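Local coordinates for protein phosphoribosylaminoimidazole-succinocarboxamide synthase (Saccharomyces cerevisiae, PDB 2CNQ) that catalyses the ATP-dependent ligation of L-aspartate to 4-carboxy-5-aminoimidazole ribotide, giving SAICAR in the de novo synthesis of purines, at residues A[19-24]-A[232-237]; A[63-68]-A[72-77]; A[84-87]-A[93-96]; A[110-115]-A[228-233]. All blocks are in the same frame, centred on the assembly; numbering follows the deposited sequence.

Contact 1 (A[19-24]-A[232-237]); sequences KVRDIY and VDEVLT. With ADP (adenosine-5'-diphosphate), chain B; ADP (adenosine-5'-diphosphate), chain F.
Arg21 and Glu234 meet from backbones that stay well apart, the nearest CA atoms, those of Arg21 and Asp233, being 9.7 Å from each other. The gap is spanned by Arg21, whose chain runs extended from CG to NE. Its NH2 forms a salt bridge with Glu234 OE2 at 3.0 Å, but as a hydrogen bond this is weak, the N-H...O angle being 135°. The guanidinium and carboxylate planes stand 64° apart, so the two groups do not pair side by side. A water adds a second link, accepting from Arg21 NH1 and donating to Glu234 OE1. On the ligand side, NH1 donates to O1A of the ADP in chain B at 3.0 Å, while the backbone N atoms of Val20 and Arg21 share O2A, each at 2.8 Å. Lys19 N also donates to O3B. Glu234 is itself steadied by Thr237, whose OG1 lies 2.7 Å from OE2, above the carboxylate plane. One guanidinium thus serves both an alpha-phosphate oxygen and a buried carboxylate; the two anionic partners together would balance its charge, and the arginine ties the nucleotide's phosphates to the 232-237 segment.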
# COMPACT_ATOMS: atom_id res chain seq x y z
N LYS A 19 -10.39 -5.13 0.05
CA LYS A 19 -10.74 -4.50 -1.18
C LYS A 19 -9.93 -5.06 -2.32
O LYS A 19 -10.39 -5.08 -3.43
CB LYS A 19 -10.65 -3.01 -1.06
CG LYS A 19 -11.75 -2.52 -0.13
CD LYS A 19 -11.74 -1.04 0.04
CE LYS A 19 -10.45 -0.51 0.71
NZ LYS A 19 -10.29 -1.06 2.09
N VAL A 20 -8.73 -5.47 -2.02
CA VAL A 20 -7.83 -5.93 -3.05
C VAL A 20 -7.44 -7.36 -2.88
O VAL A 20 -7.27 -8.05 -3.86
CB VAL A 20 -6.57 -5.04 -3.06
CG1 VAL A 20 -5.49 -5.61 -3.95
CG2 VAL A 20 -6.96 -3.66 -3.51
N ARG A 21 -7.25 -7.82 -1.67
CA ARG A 21 -6.70 -9.11 -1.46
C ARG A 21 -7.72 -10.11 -1.05
O ARG A 21 -8.69 -9.81 -0.38
CB ARG A 21 -5.61 -9.04 -0.45
CG ARG A 21 -4.49 -8.21 -1.04
CD ARG A 21 -3.59 -7.64 -0.06
NE ARG A 21 -2.52 -6.99 -0.73
CZ ARG A 21 -2.58 -5.80 -1.27
NH1 ARG A 21 -3.53 -4.95 -0.98
NH2 ARG A 21 -1.61 -5.45 -2.09
N ASP A 22 -7.47 -11.32 -1.48
CA ASP A 22 -8.17 -12.50 -1.02
C ASP A 22 -7.18 -13.24 -0.18
O ASP A 22 -6.08 -13.50 -0.63
CB ASP A 22 -8.65 -13.37 -2.15
CG ASP A 22 -9.69 -12.76 -3.00
OD1 ASP A 22 -10.18 -13.48 -3.90
OD2 ASP A 22 -10.08 -11.61 -2.81
N ILE A 23 -7.56 -13.55 1.03
CA ILE A 23 -6.62 -14.04 2.01
C ILE A 23 -7.11 -15.36 2.49
O ILE A 23 -8.22 -15.44 3.00
CB ILE A 23 -6.48 -13.07 3.11
CG1 ILE A 23 -6.09 -11.70 2.54
CG2 ILE A 23 -5.43 -13.56 4.11
CD1 ILE A 23 -6.07 -10.66 3.52
N TYR A 24 -6.32 -16.38 2.32
CA TYR A 24 -6.68 -17.71 2.71
C TYR A 24 -5.77 -18.19 3.80
O TYR A 24 -4.62 -17.78 3.90
CB TYR A 24 -6.56 -18.66 1.54
CG TYR A 24 -7.52 -18.34 0.45
CD1 TYR A 24 -8.75 -18.95 0.41
CD2 TYR A 24 -7.22 -17.41 -0.51
CE1 TYR A 24 -9.63 -18.67 -0.58
CE2 TYR A 24 -8.10 -17.11 -1.50
CZ TYR A 24 -9.31 -17.73 -1.51
OH TYR A 24 -10.23 -17.48 -2.48
N VAL A 232 4.15 -5.54 7.23
CA VAL A 232 3.18 -6.47 6.71
C VAL A 232 2.48 -5.86 5.51
O VAL A 232 2.90 -4.86 4.96
CB VAL A 232 2.18 -6.91 7.78
CG1 VAL A 232 2.93 -7.48 8.96
CG2 VAL A 232 1.29 -5.81 8.21
N ASP A 233 1.45 -6.52 5.05
CA ASP A 233 0.62 -6.00 4.01
C ASP A 233 1.41 -5.76 2.75
O ASP A 233 2.18 -6.62 2.37
CB ASP A 233 -0.16 -4.79 4.50
CG ASP A 233 -1.34 -4.49 3.66
OD1 ASP A 233 -2.30 -5.27 3.69
OD2 ASP A 233 -1.30 -3.44 2.98
N GLU A 234 1.12 -4.68 2.09
CA GLU A 234 1.83 -4.26 0.93
C GLU A 234 2.68 -3.07 1.28
O GLU A 234 2.43 -2.36 2.23
CB GLU A 234 0.89 -3.92 -0.21
CG GLU A 234 0.14 -2.64 0.02
CD GLU A 234 -0.82 -2.32 -1.07
OE1 GLU A 234 -1.84 -1.68 -0.74
OE2 GLU A 234 -0.57 -2.68 -2.22
N VAL A 235 3.68 -2.87 0.47
CA VAL A 235 4.67 -1.85 0.75
C VAL A 235 4.91 -1.06 -0.50
O VAL A 235 5.29 -1.61 -1.51
CB VAL A 235 5.96 -2.48 1.22
CG1 VAL A 235 6.93 -1.39 1.55
CG2 VAL A 235 5.73 -3.37 2.40
N LEU A 236 4.70 0.23 -0.37
CA LEU A 236 5.09 1.21 -1.36
C LEU A 236 4.64 0.78 -2.73
O LEU A 236 5.38 0.77 -3.70
CB LEU A 236 6.56 1.50 -1.27
CG LEU A 236 6.88 2.39 -0.10
CD1 LEU A 236 8.31 2.24 0.30
CD2 LEU A 236 6.57 3.83 -0.44
N THR A 237 3.36 0.50 -2.81
CA THR A 237 2.73 0.27 -4.08
C THR A 237 1.96 1.50 -4.45
O THR A 237 1.74 2.38 -3.66
CB THR A 237 1.83 -0.91 -4.05
OG1 THR A 237 0.64 -0.52 -3.38
CG2 THR A 237 2.45 -2.12 -3.40
PB ADP B . -8.08 -3.62 2.83
O1B ADP B . -7.02 -2.68 2.46
O2B ADP B . -8.43 -3.53 4.26
O3B ADP B . -9.31 -3.61 2.07
PA ADP B . -6.55 -5.65 1.54
O1A ADP B . -5.38 -4.80 1.36
O2A ADP B . -7.37 -6.00 0.39
O3A ADP B . -7.47 -5.08 2.68
O5' ADP B . -6.15 -7.02 2.21
C5' ADP B . -5.10 -7.19 3.14
C4' ADP B . -5.68 -7.43 4.50
O4' ADP B . -4.76 -8.28 5.18
C3' ADP B . -5.78 -6.20 5.35
O3' ADP B . -6.78 -6.37 6.33
C2' ADP B . -4.45 -6.18 6.04
O2' ADP B . -4.43 -5.40 7.20
C1' ADP B . -4.28 -7.62 6.33
N9 ADP B . -2.94 -8.08 6.54
C8 ADP B . -1.84 -7.67 5.90
N7 ADP B . -0.77 -8.34 6.23
C5 ADP B . -1.20 -9.22 7.15
C6 ADP B . -0.58 -10.26 7.89
N6 ADP B . 0.70 -10.53 7.75
N1 ADP B . -1.30 -10.93 8.78
C2 ADP B . -2.60 -10.68 8.89
N3 ADP B . -3.30 -9.80 8.20
C4 ADP B . -2.59 -9.07 7.34
PB ADP F . -9.51 2.41 -0.74
O1B ADP F . -10.59 1.38 -0.81
O2B ADP F . -8.99 2.67 0.65
O3B ADP F . -8.46 2.14 -1.79
PA ADP F . -8.92 4.90 -1.05
O1A ADP F . -9.11 6.13 -1.86
O2A ADP F . -7.58 4.36 -1.38
O3A ADP F . -10.10 3.86 -1.12
O5' ADP F . -8.89 5.20 0.49
C5' ADP F . -7.74 5.79 1.04
C4' ADP F . -7.90 6.22 2.48
O4' ADP F . -8.86 7.27 2.50
C3' ADP F . -8.42 5.08 3.31
O3' ADP F . -7.92 5.18 4.63
C2' ADP F . -9.90 5.32 3.27
O2' ADP F . -10.52 4.81 4.42
C1' ADP F . -9.97 6.83 3.26
N9 ADP F . -11.17 7.33 2.61
C8 ADP F . -11.72 6.80 1.53
N7 ADP F . -12.83 7.48 1.18
C5 ADP F . -12.96 8.47 2.04
C6 ADP F . -13.94 9.53 2.16
N6 ADP F . -14.95 9.59 1.26
N1 ADP F . -13.77 10.38 3.19
C2 ADP F . -12.74 10.27 4.08
N3 ADP F . -11.79 9.30 4.01
C4 ADP F . -11.87 8.39 3.01
O HOH W 1 -3.92 -2.45 -2.15

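Contact 2 (A[63-68]-A[72-77]); sequences FWFKFL and VRNHLV. With ADP (adenosine-5'-diphosphate), chain B.
Phe65 of the 63-68 helix end lays its ring against Asn74, His75 and Leu76, a helix-to-strand packing in which an Asx turn shapes the strand side. The ring's nearest approach is Phe65 CD1 to Asn74 CB at 3.3 Å. At the far end of the ring, CZ comes within 3.4 Å of His75 NE2; the two ring planes are inclined at 49°, with centroids 5.2 Å apart, an oblique pairing of the two rings. Leu76 lies over one face of the phenyl ring, its CD1 reaching Phe65 CD2 at 3.8 Å.

The next shell explains how these groups are placed. Asn74 has its CG between the backbone N and the carbonyl carbon (chi1 66°), and from there OD1 accepts from Leu76 N at 2.8 Å, closing the Asx turn. Its ND2 donates to a water that in turn donates to Phe65 O and Val72 O, so a single solvent molecule joins helix to strand. Where the helix gives out, Val72 N donates to Leu68 O, nearly along the C=O axis, and Val72 CG1 rests near Leu68 CB.

Further out, Phe33 meets the His75 ring edge-to-face, Val235 packs on Phe65, and Arg73 bonds through its backbone to Leu231, joining the short strand to 228-245. The packing matters for the nucleotide because His75 points its other ring nitrogen at the adenine: N6 of the ADP in chain B donates to His75 ND1 at 2.9 Å with an N-H...N angle of 150°, near the plane of the imidazole.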
# COMPACT_ATOMS: atom_id res chain seq x y z
N PHE A 63 9.70 -6.22 -3.95
CA PHE A 63 10.86 -5.40 -4.16
C PHE A 63 11.20 -4.62 -2.92
O PHE A 63 12.33 -4.56 -2.49
CB PHE A 63 10.62 -4.46 -5.32
CG PHE A 63 11.65 -3.41 -5.43
CD1 PHE A 63 11.46 -2.20 -4.83
CD2 PHE A 63 12.84 -3.66 -6.07
CE1 PHE A 63 12.44 -1.24 -4.87
CE2 PHE A 63 13.81 -2.70 -6.11
CZ PHE A 63 13.61 -1.50 -5.48
N TRP A 64 10.18 -3.99 -2.33
CA TRP A 64 10.44 -3.18 -1.17
C TRP A 64 10.75 -4.00 0.03
O TRP A 64 11.55 -3.59 0.85
CB TRP A 64 9.29 -2.27 -0.90
CG TRP A 64 9.10 -1.23 -1.91
CD1 TRP A 64 8.05 -1.12 -2.73
CD2 TRP A 64 9.94 -0.11 -2.19
NE1 TRP A 64 8.17 -0.01 -3.52
CE2 TRP A 64 9.32 0.64 -3.17
CE3 TRP A 64 11.16 0.32 -1.69
CZ2 TRP A 64 9.82 1.84 -3.63
CZ3 TRP A 64 11.67 1.50 -2.16
CH2 TRP A 64 11.02 2.24 -3.12
N PHE A 65 10.11 -5.14 0.19
CA PHE A 65 10.45 -5.99 1.31
C PHE A 65 11.91 -6.33 1.27
O PHE A 65 12.58 -6.34 2.27
CB PHE A 65 9.62 -7.25 1.32
CG PHE A 65 8.23 -7.08 1.82
CD1 PHE A 65 8.00 -6.55 3.06
CD2 PHE A 65 7.15 -7.52 1.09
CE1 PHE A 65 6.73 -6.44 3.54
CE2 PHE A 65 5.88 -7.40 1.56
CZ PHE A 65 5.68 -6.84 2.77
N LYS A 66 12.40 -6.62 0.07
CA LYS A 66 13.77 -6.97 -0.09
C LYS A 66 14.65 -5.76 0.14
O LYS A 66 15.70 -5.86 0.76
CB LYS A 66 13.95 -7.52 -1.48
CG LYS A 66 15.37 -7.95 -1.77
CD LYS A 66 15.53 -8.52 -3.15
CE LYS A 66 14.74 -9.79 -3.37
NZ LYS A 66 15.05 -10.89 -2.41
N PHE A 67 14.24 -4.60 -0.38
CA PHE A 67 14.99 -3.38 -0.20
C PHE A 67 15.15 -3.04 1.26
O PHE A 67 16.17 -2.52 1.69
CB PHE A 67 14.28 -2.27 -0.93
CG PHE A 67 14.95 -0.96 -0.86
CD1 PHE A 67 16.06 -0.69 -1.61
CD2 PHE A 67 14.46 0.03 -0.07
CE1 PHE A 67 16.65 0.56 -1.53
CE2 PHE A 67 15.03 1.26 -0.00
CZ PHE A 67 16.12 1.52 -0.72
N LEU A 68 14.12 -3.33 2.02
CA LEU A 68 14.07 -3.01 3.43
C LEU A 68 14.39 -4.19 4.29
O LEU A 68 14.16 -4.14 5.48
CB LEU A 68 12.69 -2.50 3.77
CG LEU A 68 12.36 -1.22 3.07
CD1 LEU A 68 10.93 -0.86 3.39
CD2 LEU A 68 13.28 -0.10 3.45
N VAL A 72 13.81 -3.88 8.52
CA VAL A 72 12.62 -4.28 9.21
C VAL A 72 12.30 -5.70 8.84
O VAL A 72 12.43 -6.10 7.70
CB VAL A 72 11.47 -3.33 8.91
CG1 VAL A 72 11.07 -3.41 7.46
CG2 VAL A 72 10.31 -3.56 9.81
N ARG A 73 11.90 -6.47 9.83
CA ARG A 73 11.34 -7.76 9.60
C ARG A 73 10.07 -7.62 8.83
O ARG A 73 9.37 -6.66 9.01
CB ARG A 73 11.00 -8.46 10.90
CG ARG A 73 12.19 -9.05 11.61
CD ARG A 73 11.75 -9.86 12.80
NE ARG A 73 10.83 -10.92 12.39
CZ ARG A 73 10.05 -11.59 13.22
NH1 ARG A 73 10.09 -11.36 14.52
NH2 ARG A 73 9.23 -12.52 12.76
N ASN A 74 9.75 -8.61 8.03
CA ASN A 74 8.51 -8.56 7.29
C ASN A 74 7.76 -9.85 7.41
O ASN A 74 8.24 -10.82 7.94
CB ASN A 74 8.77 -8.16 5.86
CG ASN A 74 9.55 -9.18 5.13
OD1 ASN A 74 9.15 -10.34 5.07
ND2 ASN A 74 10.67 -8.80 4.59
N HIS A 75 6.56 -9.84 6.89
CA HIS A 75 5.67 -10.97 7.03
C HIS A 75 5.90 -12.07 6.04
O HIS A 75 5.21 -13.07 6.11
CB HIS A 75 4.22 -10.56 6.98
CG HIS A 75 3.74 -10.00 5.72
ND1 HIS A 75 2.39 -9.89 5.53
CD2 HIS A 75 4.34 -9.54 4.61
CE1 HIS A 75 2.19 -9.37 4.35
NE2 HIS A 75 3.36 -9.14 3.78
N LEU A 76 6.82 -11.92 5.11
CA LEU A 76 6.94 -12.96 4.12
C LEU A 76 7.44 -14.23 4.76
O LEU A 76 8.34 -14.21 5.57
CB LEU A 76 7.94 -12.56 3.09
CG LEU A 76 7.60 -11.32 2.31
CD1 LEU A 76 8.72 -11.01 1.36
CD2 LEU A 76 6.28 -11.46 1.59
N VAL A 77 6.89 -15.35 4.35
CA VAL A 77 7.45 -16.62 4.66
C VAL A 77 8.66 -16.80 3.75
O VAL A 77 8.61 -16.58 2.57
CB VAL A 77 6.44 -17.72 4.45
CG1 VAL A 77 7.06 -19.08 4.62
CG2 VAL A 77 5.30 -17.54 5.41
PB ADP B . -8.08 -3.62 2.83
O1B ADP B . -7.02 -2.68 2.46
O2B ADP B . -8.43 -3.53 4.26
O3B ADP B . -9.31 -3.61 2.07
PA ADP B . -6.55 -5.65 1.54
O1A ADP B . -5.38 -4.80 1.36
O2A ADP B . -7.37 -6.00 0.39
O3A ADP B . -7.47 -5.08 2.68
O5' ADP B . -6.15 -7.02 2.21
C5' ADP B . -5.10 -7.19 3.14
C4' ADP B . -5.68 -7.43 4.50
O4' ADP B . -4.76 -8.28 5.18
C3' ADP B . -5.78 -6.20 5.35
O3' ADP B . -6.78 -6.37 6.33
C2' ADP B . -4.45 -6.18 6.04
O2' ADP B . -4.43 -5.40 7.20
C1' ADP B . -4.28 -7.62 6.33
N9 ADP B . -2.94 -8.08 6.54
C8 ADP B . -1.84 -7.67 5.90
N7 ADP B . -0.77 -8.34 6.23
C5 ADP B . -1.20 -9.22 7.15
C6 ADP B . -0.58 -10.26 7.89
N6 ADP B . 0.70 -10.53 7.75
N1 ADP B . -1.30 -10.93 8.78
C2 ADP B . -2.60 -10.68 8.89
N3 ADP B . -3.30 -9.80 8.20
C4 ADP B . -2.59 -9.07 7.34
O HOH W 2 11.38 -6.02 4.79

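Contact 3 (A[84-87]-A[93-96]); sequences TIFD and LSEP
Phe86 is the residue of 84-87 that touches 93-96, meeting both Leu93 and Ser94, and the residues around it set its position. Thr84 opens the segment with two bonds: its backbone N donates to Asp87 OD2 at 2.8 Å, on the anti side of the carboxylate, and its OG1 takes a weak bond from Phe86 N. A backbone bond from Asp87 N to Thr84 O completes the tight turn, as expected for the 3-10 segment that covers 85-87. Ile85 follows, and in the conformer given its CG2 sits over one face of the Phe86 ring, offset toward the rim.

Phe86 comes next, with CG anti to its own carbonyl carbon and beside the backbone N (chi1 -66°). That torsion carries the ring past Ser94 to the carbonyl of Leu93. Ser94 OG lies 3.4 Å from Phe86 CB, and Phe86 CE2 is 3.5 Å from Leu93 O; both oxygens approach the ring obliquely. No direct hydrogen bond joins the segments. A water lies between them instead, 2.7 Å from Phe86 O and 2.6 Å from Ser94 OG. Asp87 closes the segment, its carboxylate turned back to Thr84.

The pairing closes a turn of five residues, 88-92, within the loop that runs from strand 73-74 to helix 96-102, with Glu95 at the helix N-cap position. Lys99 of that helix makes a cation-pi contact with Phe86, and Leu102 packs against both Phe86 and Leu93. Ile85 also packs on Ser106 and Leu108 of strand 106-110, so the loop touches both that helix and the sheet edge.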
# COMPACT_ATOMS: atom_id res chain seq x y z
N THR A 84 8.67 -22.29 -5.03
CA THR A 84 7.71 -21.26 -5.24
C THR A 84 6.69 -21.39 -4.16
O THR A 84 6.62 -22.36 -3.44
CB THR A 84 7.01 -21.39 -6.57
OG1 THR A 84 6.11 -22.47 -6.47
CG2 THR A 84 7.97 -21.64 -7.71
N ILE A 85 5.82 -20.41 -4.12
CA ILE A 85 4.74 -20.50 -3.18
C ILE A 85 3.94 -21.76 -3.37
O ILE A 85 3.42 -22.30 -2.43
CB ILE A 85 3.85 -19.27 -3.34
CG1 ILE A 85 2.93 -19.19 -2.16
CG2 ILE A 85 3.06 -19.26 -4.66
CD1 ILE A 85 2.09 -17.97 -2.13
N PHE A 86 3.83 -22.23 -4.60
CA PHE A 86 3.02 -23.41 -4.83
C PHE A 86 3.57 -24.63 -4.18
O PHE A 86 2.82 -25.52 -3.83
CB PHE A 86 2.86 -23.62 -6.31
CG PHE A 86 2.08 -22.52 -6.89
CD1 PHE A 86 2.69 -21.44 -7.49
CD2 PHE A 86 0.71 -22.49 -6.73
CE1 PHE A 86 1.94 -20.37 -7.92
CE2 PHE A 86 -0.02 -21.42 -7.14
CZ PHE A 86 0.59 -20.37 -7.71
N ASP A 87 4.86 -24.65 -3.97
CA ASP A 87 5.45 -25.76 -3.24
C ASP A 87 4.98 -25.79 -1.83
O ASP A 87 5.06 -26.82 -1.20
CB ASP A 87 6.94 -25.68 -3.31
CG ASP A 87 7.43 -25.87 -4.69
OD1 ASP A 87 6.98 -26.84 -5.33
OD2 ASP A 87 8.20 -25.05 -5.15
N LEU A 93 -3.61 -26.59 -5.58
CA LEU A 93 -3.52 -25.20 -6.00
C LEU A 93 -2.52 -24.96 -7.09
O LEU A 93 -2.48 -23.89 -7.63
CB LEU A 93 -3.25 -24.31 -4.83
CG LEU A 93 -4.38 -24.28 -3.82
CD1 LEU A 93 -4.00 -23.36 -2.70
CD2 LEU A 93 -5.66 -23.84 -4.43
N SER A 94 -1.75 -25.98 -7.44
CA SER A 94 -0.93 -25.91 -8.62
C SER A 94 -1.65 -26.31 -9.86
O SER A 94 -1.12 -26.14 -10.93
CB SER A 94 0.27 -26.80 -8.46
OG SER A 94 1.16 -26.29 -7.51
N GLU A 95 -2.82 -26.87 -9.74
CA GLU A 95 -3.60 -27.19 -10.92
C GLU A 95 -3.94 -25.90 -11.56
O GLU A 95 -4.18 -24.91 -10.90
CB GLU A 95 -4.85 -27.96 -10.54
CG GLU A 95 -4.49 -29.28 -9.92
CD GLU A 95 -5.62 -30.01 -9.29
OE1 GLU A 95 -6.77 -29.54 -9.33
OE2 GLU A 95 -5.34 -31.06 -8.69
N PRO A 96 -3.97 -25.84 -12.87
CA PRO A 96 -4.08 -24.56 -13.57
C PRO A 96 -5.27 -23.75 -13.22
O PRO A 96 -5.16 -22.55 -13.22
CB PRO A 96 -4.04 -24.92 -15.02
CG PRO A 96 -4.16 -26.31 -15.09
CD PRO A 96 -3.74 -26.95 -13.78
O HOH W 3 0.42 -25.96 -5.03

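Contact 4 (A[110-115]-A[228-233]); sequences HKHKLI and EIILVD. With ADP (adenosine-5'-diphosphate), chain B.
His112 and Ile230 make the main side-chain contact between 110-115 and 228-233, with Leu114 and Val232 beside them. Ile230 turns CG1 anti to its carbonyl carbon and bends again at chi2 (-63°), which brings the branch over the imidazole. Its CG1 stands 3.9 Å from the ring centroid and 16° off the ring normal, a CH-pi contact over the face. CG2 of the same residue covers the other part of that face, 3.8 Å from His112 CD2. The two side chains cross at about a right angle.

The two methyls of Leu114 divide the work: its CD2 meets Val232 CG2 at 3.7 Å, while its CD1 rests 3.5 Å from O2' of the ADP in chain B. Val232 places CG2 between its backbone N and carbonyl carbon, turned to Leu114, and leaves CG1 for the His112 side, 4.3 Å from His112 CB. Its CB is also close to adenine N7.

The backbone of 110-115 reads the other adenine edge. There ADP N6 donates to His110 O at 3.0 Å. Beside it, His112 N donates to ADP N1 at 3.2 Å, with an N-H...N angle of 169°. This paired use of a carbonyl and an N-H recalls the hinge of protein kinases.

In the fold, 110-115 links strand 106-110 of the four-stranded antiparallel sheet to strand 113-122 of the mixed sheet, where strand 211-223 separates it from 228-245. Ile115 and Ile229 pack against helix 185-209.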
# COMPACT_ATOMS: atom_id res chain seq x y z
N HIS A 110 3.30 -14.82 7.03
CA HIS A 110 2.99 -15.15 8.36
C HIS A 110 1.86 -14.29 8.84
O HIS A 110 1.85 -13.10 8.66
CB HIS A 110 4.21 -14.82 9.21
CG HIS A 110 5.38 -15.69 8.95
ND1 HIS A 110 5.44 -16.99 9.40
CD2 HIS A 110 6.53 -15.46 8.28
CE1 HIS A 110 6.59 -17.52 9.02
NE2 HIS A 110 7.28 -16.61 8.36
N LYS A 111 0.90 -14.91 9.48
CA LYS A 111 -0.15 -14.19 10.13
C LYS A 111 0.48 -13.43 11.25
O LYS A 111 1.16 -14.00 12.07
CB LYS A 111 -1.21 -15.22 10.51
CG LYS A 111 -2.47 -14.65 11.04
CD LYS A 111 -3.46 -15.73 11.55
CE LYS A 111 -3.59 -17.06 10.69
NZ LYS A 111 -4.46 -18.25 11.27
N HIS A 112 0.25 -12.15 11.33
CA HIS A 112 0.78 -11.38 12.42
C HIS A 112 -0.31 -10.65 13.08
O HIS A 112 -1.28 -10.26 12.47
CB HIS A 112 1.82 -10.39 11.94
CG HIS A 112 3.16 -11.01 11.81
ND1 HIS A 112 3.88 -11.38 12.92
CD2 HIS A 112 3.89 -11.37 10.74
CE1 HIS A 112 5.00 -11.94 12.53
NE2 HIS A 112 5.03 -11.94 11.21
N LYS A 113 -0.07 -10.38 14.34
CA LYS A 113 -0.86 -9.42 15.05
C LYS A 113 -0.55 -8.09 14.48
O LYS A 113 0.59 -7.67 14.42
CB LYS A 113 -0.51 -9.46 16.50
CG LYS A 113 -1.38 -8.55 17.30
CD LYS A 113 -1.11 -8.63 18.76
CE LYS A 113 -1.48 -9.97 19.34
NZ LYS A 113 -1.56 -9.90 20.82
N LEU A 114 -1.58 -7.42 14.03
CA LEU A 114 -1.41 -6.17 13.38
C LEU A 114 -1.49 -5.06 14.37
O LEU A 114 -2.20 -5.14 15.33
CB LEU A 114 -2.47 -5.95 12.31
CG LEU A 114 -2.49 -7.03 11.27
CD1 LEU A 114 -3.59 -6.74 10.29
CD2 LEU A 114 -1.10 -7.20 10.69
N ILE A 115 -0.72 -4.02 14.15
CA ILE A 115 -0.88 -2.80 14.89
C ILE A 115 -1.98 -2.07 14.22
O ILE A 115 -1.97 -1.90 13.01
CB ILE A 115 0.41 -2.01 14.84
CG1 ILE A 115 1.53 -2.82 15.49
CG2 ILE A 115 0.23 -0.68 15.53
CD1 ILE A 115 2.86 -2.13 15.46
N GLU A 228 9.34 -7.32 18.06
CA GLU A 228 9.69 -6.71 16.78
C GLU A 228 8.51 -6.25 16.03
O GLU A 228 7.56 -6.98 15.92
CB GLU A 228 10.50 -7.74 15.97
CG GLU A 228 11.89 -8.03 16.61
CD GLU A 228 12.65 -9.08 15.85
OE1 GLU A 228 13.67 -8.73 15.23
OE2 GLU A 228 12.21 -10.24 15.86
N ILE A 229 8.60 -5.05 15.47
CA ILE A 229 7.64 -4.55 14.53
C ILE A 229 7.92 -5.26 13.22
O ILE A 229 9.06 -5.48 12.85
CB ILE A 229 7.75 -3.07 14.41
CG1 ILE A 229 7.35 -2.42 15.73
CG2 ILE A 229 6.88 -2.56 13.31
CD1 ILE A 229 7.64 -0.95 15.78
N ILE A 230 6.85 -5.62 12.55
CA ILE A 230 6.90 -6.37 11.35
C ILE A 230 6.26 -5.55 10.28
O ILE A 230 5.16 -5.05 10.45
CB ILE A 230 6.10 -7.68 11.47
CG1 ILE A 230 6.43 -8.41 12.75
CG2 ILE A 230 6.32 -8.53 10.27
CD1 ILE A 230 7.77 -8.86 12.86
N LEU A 231 6.90 -5.44 9.14
CA LEU A 231 6.29 -4.82 8.00
C LEU A 231 5.42 -5.85 7.33
O LEU A 231 5.86 -6.92 6.97
CB LEU A 231 7.39 -4.35 7.08
CG LEU A 231 6.93 -3.47 5.94
CD1 LEU A 231 6.31 -2.21 6.40
CD2 LEU A 231 8.12 -3.18 5.07
N VAL A 232 4.15 -5.54 7.23
CA VAL A 232 3.18 -6.47 6.71
C VAL A 232 2.48 -5.86 5.51
O VAL A 232 2.90 -4.86 4.96
CB VAL A 232 2.18 -6.91 7.78
CG1 VAL A 232 2.93 -7.48 8.96
CG2 VAL A 232 1.29 -5.81 8.21
N ASP A 233 1.45 -6.52 5.05
CA ASP A 233 0.62 -6.00 4.01
C ASP A 233 1.41 -5.76 2.75
O ASP A 233 2.18 -6.62 2.37
CB ASP A 233 -0.16 -4.79 4.50
CG ASP A 233 -1.34 -4.49 3.66
OD1 ASP A 233 -2.30 -5.27 3.69
OD2 ASP A 233 -1.30 -3.44 2.98
PB ADP B . -8.08 -3.62 2.83
O1B ADP B . -7.02 -2.68 2.46
O2B ADP B . -8.43 -3.53 4.26
O3B ADP B . -9.31 -3.61 2.07
PA ADP B . -6.55 -5.65 1.54
O1A ADP B . -5.38 -4.80 1.36
O2A ADP B . -7.37 -6.00 0.39
O3A ADP B . -7.47 -5.08 2.68
O5' ADP B . -6.15 -7.02 2.21
C5' ADP B . -5.10 -7.19 3.14
C4' ADP B . -5.68 -7.43 4.50
O4' ADP B . -4.76 -8.28 5.18
C3' ADP B . -5.78 -6.20 5.35
O3' ADP B . -6.78 -6.37 6.33
C2' ADP B . -4.45 -6.18 6.04
O2' ADP B . -4.43 -5.40 7.20
C1' ADP B . -4.28 -7.62 6.33
N9 ADP B . -2.94 -8.08 6.54
C8 ADP B . -1.84 -7.67 5.90
N7 ADP B . -0.77 -8.34 6.23
C5 ADP B . -1.20 -9.22 7.15
C6 ADP B . -0.58 -10.26 7.89
N6 ADP B . 0.70 -10.53 7.75
N1 ADP B . -1.30 -10.93 8.78
C2 ADP B . -2.60 -10.68 8.89
N3 ADP B . -3.30 -9.80 8.20
C4 ADP B . -2.59 -9.07 7.34

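Contacts 1, 2 and 4 gather round the ADP of chain B, their centres 11 to 13 Å apart, whereas contact 3 lies 19 to 25 Å from the others, at the periphery. Contacts 1 and 4 share Val232 and Asp233 and both use strand 228-245, which neighbours strand 73-74 of contact 2 in the mixed sheet; a probable backbone hydrogen bond from Leu231 N to Arg73 O joins contacts 2 and 4. Along the chain, contacts 2 and 3 follow each other inside the loop closed by contact 1, and contact 4 returns to the same strand. Segments distant in sequence thus build one nucleotide site, with phosphates mainly at contact 1 and adenine mainly at contacts 2 and 4.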